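PDB 4R0M: McyG protein from Microcystis aeruginosa PCC 7806, which probably activates phenylalanine or related phenylpropanoid acids as acyl-adenylates for loading onto its peptidyl carrier domain in microcystin biosynthesis. Local coordinates for residues Q377-L382 with I387-I392. Sequence-based numbering, arbitrary orientation.
Sequences QENNPL and IGRLQI
Asn379 receives two side-chain hydrogen bonds from the strand, both on its OD1. Arg389 NH2 gives the shorter one, with NH2 3.0 Å from Asn379 OD1. This donor lies in the carbonyl plane of the asparagine, at a C=O...N angle of 153°. The bond at the hydrogen is moderately bent, and OD1 sits tilted out of the guanidinium plane. Gln391 NE2 gives the second bond, 3.3 Å from Asn379 OD1. It comes from above the carbonyl plane, and the two amide planes stand 65° apart. The Gln391 chain runs extended beyond CG, which carries its amide across to the loop. That amide has other partners too: OE1 accepts from Arg373, and NE2 also bonds Thr418. Replacing Asn379 by alanine removes OD1, and is likely to leave Arg389 NH2 without this acceptor and to cost Gln391 NE2 one of its partners.

Looser contacts fill in around the guanidinium. A bend at chi3 (-46°) turns the Arg389 guanidinium so that its edge meets the loop backbone, where NH1 lies 3.3 Å from Gln377 CA. The Gln377 side chain crosses the arginine at about a right angle, with OE1 3.8 Å from Arg389 NH1, too long for a hydrogen bond.

The Leu382 CD1 methyl packs on the backbone at the strand's start. It lies 3.4 Å from Ile387 O and 3.8 Å from Gly388 CA. Gly388 has no CB, and the methyl sits against its CA.

Strands 370-375 and 388-394 form a beta-hairpin, and the contact folds its connecting loop back onto the second strand. Backbone bonds tie Leu382 to Ile374 and Arg389 to Val375. Strand 388-394 also pairs with strands 416-419 and 421-426 in the same sheet. The Arg389 side chain touches Thr418 of strand 416-419 and Glu436 in a loop.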
ATOM      1  N   GLN A 377      -4.574  18.827 -20.052  1.00 63.60           N
ATOM      2  CA  GLN A 377      -5.372  17.866 -20.821  1.00 64.35           C
ATOM      3  C   GLN A 377      -4.774  17.573 -22.201  1.00 64.31           C
ATOM      4  O   GLN A 377      -5.043  16.526 -22.791  1.00 63.12           O
ATOM      5  CB  GLN A 377      -6.811  18.372 -20.977  1.00 66.15           C
ATOM      6  CG  GLN A 377      -7.553  18.618 -19.668  1.00 67.77           C
ATOM      7  CD  GLN A 377      -8.225  17.373 -19.114  1.00 68.74           C
ATOM      8  OE1 GLN A 377      -7.594  16.330 -18.936  1.00 68.78           O
ATOM      9  NE2 GLN A 377      -9.518  17.484 -18.828  1.00 68.85           N
ATOM     10  N   GLU A 378      -3.959  18.504 -22.695  1.00 65.74           N
ATOM     11  CA  GLU A 378      -3.362  18.431 -24.030  1.00 67.38           C
ATOM     12  C   GLU A 378      -2.019  17.691 -24.051  1.00 67.30           C
ATOM     13  O   GLU A 378      -1.400  17.554 -25.112  1.00 66.99           O
ATOM     14  CB  GLU A 378      -3.169  19.846 -24.590  1.00 69.74           C
ATOM     15  CG  GLU A 378      -4.454  20.619 -24.859  1.00 71.34           C
ATOM     16  CD  GLU A 378      -5.045  20.332 -26.229  1.00 73.43           C
ATOM     17  OE1 GLU A 378      -4.273  20.184 -27.203  1.00 73.75           O
ATOM     18  OE2 GLU A 378      -6.288  20.268 -26.335  1.00 74.40           O
ATOM     19  N   ASN A 379      -1.584  17.213 -22.882  1.00 66.53           N
ATOM     20  CA  ASN A 379      -0.252  16.613 -22.697  1.00 65.94           C
ATOM     21  C   ASN A 379       0.898  17.608 -22.876  1.00 65.64           C
ATOM     22  O   ASN A 379       1.989  17.244 -23.326  1.00 65.88           O
ATOM     23  CB  ASN A 379      -0.051  15.373 -23.583  1.00 66.03           C
ATOM     24  CG  ASN A 379      -0.584  14.101 -22.950  1.00 65.92           C
ATOM     25  OD1 ASN A 379      -1.124  14.113 -21.842  1.00 66.55           O
ATOM     26  ND2 ASN A 379      -0.429  12.988 -23.656  1.00 65.71           N
ATOM     27  N   ASN A 380       0.639  18.864 -22.520  1.00 64.99           N
ATOM     28  CA  ASN A 380       1.663  19.902 -22.516  1.00 65.24           C
ATOM     29  C   ASN A 380       2.065  20.250 -21.086  1.00 65.31           C
ATOM     30  O   ASN A 380       1.196  20.504 -20.247  1.00 63.90           O
ATOM     31  CB  ASN A 380       1.176  21.157 -23.249  1.00 65.50           C
ATOM     32  CG  ASN A 380       1.111  20.970 -24.755  1.00 66.03           C
ATOM     33  OD1 ASN A 380       2.082  20.546 -25.386  1.00 65.54           O
ATOM     34  ND2 ASN A 380      -0.035  21.299 -25.341  1.00 65.93           N
ATOM     35  N   PRO A 381       3.384  20.250 -20.800  1.00 65.45           N
ATOM     36  CA  PRO A 381       3.883  20.582 -19.463  1.00 65.30           C
ATOM     37  C   PRO A 381       3.390  21.948 -18.986  1.00 65.40           C
ATOM     38  O   PRO A 381       3.448  22.929 -19.732  1.00 65.69           O
ATOM     39  CB  PRO A 381       5.405  20.588 -19.646  1.00 65.19           C
ATOM     40  CG  PRO A 381       5.644  19.662 -20.787  1.00 65.05           C
ATOM     41  CD  PRO A 381       4.481  19.871 -21.713  1.00 65.21           C
ATOM     42  N   LEU A 382       2.888  21.986 -17.754  1.00 64.67           N
ATOM     43  CA  LEU A 382       2.356  23.205 -17.157  1.00 63.94           C
ATOM     44  C   LEU A 382       3.434  23.940 -16.362  1.00 63.80           C
ATOM     45  O   LEU A 382       4.410  23.320 -15.929  1.00 64.09           O
ATOM     46  CB  LEU A 382       1.168  22.873 -16.246  1.00 63.76           C
ATOM     47  CG  LEU A 382      -0.147  22.432 -16.896  1.00 63.62           C
ATOM     48  CD1 LEU A 382      -1.074  21.830 -15.853  1.00 62.58           C
ATOM     49  CD2 LEU A 382      -0.828  23.587 -17.620  1.00 63.52           C
ATOM     50  N   ILE A 387      -1.994  23.041 -10.708  1.00 54.63           N
ATOM     51  CA  ILE A 387      -2.452  21.647 -10.719  1.00 52.30           C
ATOM     52  C   ILE A 387      -2.568  21.061 -12.128  1.00 51.81           C
ATOM     53  O   ILE A 387      -3.024  21.730 -13.057  1.00 52.71           O
ATOM     54  CB  ILE A 387      -3.818  21.483  -9.997  1.00 51.62           C
ATOM     55  CG1 ILE A 387      -3.959  22.444  -8.800  1.00 51.04           C
ATOM     56  CG2 ILE A 387      -4.056  20.030  -9.592  1.00 51.51           C
ATOM     57  CD1 ILE A 387      -3.081  22.142  -7.601  1.00 49.74           C
ATOM     58  N   GLY A 388      -2.151  19.804 -12.267  1.00 50.56           N
ATOM     59  CA  GLY A 388      -2.291  19.050 -13.511  1.00 49.77           C
ATOM     60  C   GLY A 388      -2.116  17.557 -13.287  1.00 48.82           C
ATOM     61  O   GLY A 388      -1.980  17.103 -12.146  1.00 47.35           O
ATOM     62  N   ARG A 389      -2.116  16.794 -14.379  1.00 48.10           N
ATOM     63  CA  ARG A 389      -1.997  15.336 -14.311  1.00 47.31           C
ATOM     64  C   ARG A 389      -0.532  14.914 -14.190  1.00 45.85           C
ATOM     65  O   ARG A 389       0.321  15.372 -14.957  1.00 45.27           O
ATOM     66  CB  ARG A 389      -2.638  14.663 -15.534  1.00 48.43           C
ATOM     67  CG  ARG A 389      -3.918  15.320 -16.035  1.00 51.06           C
ATOM     68  CD  ARG A 389      -4.813  14.366 -16.821  1.00 52.40           C
ATOM     69  NE  ARG A 389      -4.102  13.559 -17.816  1.00 54.22           N
ATOM     70  CZ  ARG A 389      -3.759  13.978 -19.033  1.00 55.32           C
ATOM     71  NH1 ARG A 389      -4.044  15.210 -19.427  1.00 56.45           N
ATOM     72  NH2 ARG A 389      -3.118  13.163 -19.859  1.00 55.88           N
ATOM     73  N   LEU A 390      -0.251  14.042 -13.222  1.00 43.71           N
ATOM     74  CA  LEU A 390       1.103  13.544 -12.995  1.00 42.28           C
ATOM     75  C   LEU A 390       1.459  12.425 -13.964  1.00 41.44           C
ATOM     76  O   LEU A 390       0.733  11.435 -14.080  1.00 41.53           O
ATOM     77  CB  LEU A 390       1.277  13.069 -11.546  1.00 41.62           C
ATOM     78  CG  LEU A 390       2.605  12.407 -11.145  1.00 41.32           C
ATOM     79  CD1 LEU A 390       3.774  13.381 -11.188  1.00 40.61           C
ATOM     80  CD2 LEU A 390       2.489  11.781  -9.765  1.00 40.48           C
ATOM     81  N   GLN A 391       2.582  12.595 -14.654  1.00 41.10           N
ATOM     82  CA  GLN A 391       3.102  11.573 -15.560  1.00 41.01           C
ATOM     83  C   GLN A 391       4.544  11.224 -15.204  1.00 40.29           C
ATOM     84  O   GLN A 391       5.348  12.104 -14.887  1.00 40.13           O
ATOM     85  CB  GLN A 391       2.986  12.019 -17.020  1.00 41.45           C
ATOM     86  CG  GLN A 391       1.553  12.067 -17.531  1.00 42.20           C
ATOM     87  CD  GLN A 391       1.435  12.571 -18.959  1.00 42.76           C
ATOM     88  OE1 GLN A 391       2.294  13.305 -19.451  1.00 43.60           O
ATOM     89  NE2 GLN A 391       0.357  12.182 -19.632  1.00 42.29           N
ATOM     90  N   ILE A 392       4.856   9.931 -15.250  1.00 39.66           N
ATOM     91  CA  ILE A 392       6.149   9.422 -14.785  1.00 38.71           C
ATOM     92  C   ILE A 392       6.837   8.535 -15.827  1.00 38.67           C
ATOM     93  O   ILE A 392       6.172   7.918 -16.662  1.00 39.09           O
ATOM     94  CB  ILE A 392       6.012   8.655 -13.442  1.00 37.95           C
ATOM     95  CG1 ILE A 392       5.122   7.411 -13.595  1.00 37.20           C
ATOM     96  CG2 ILE A 392       5.478   9.572 -12.349  1.00 37.13           C
ATOM     97  CD1 ILE A 392       5.145   6.474 -12.403  1.00 36.90           C
TER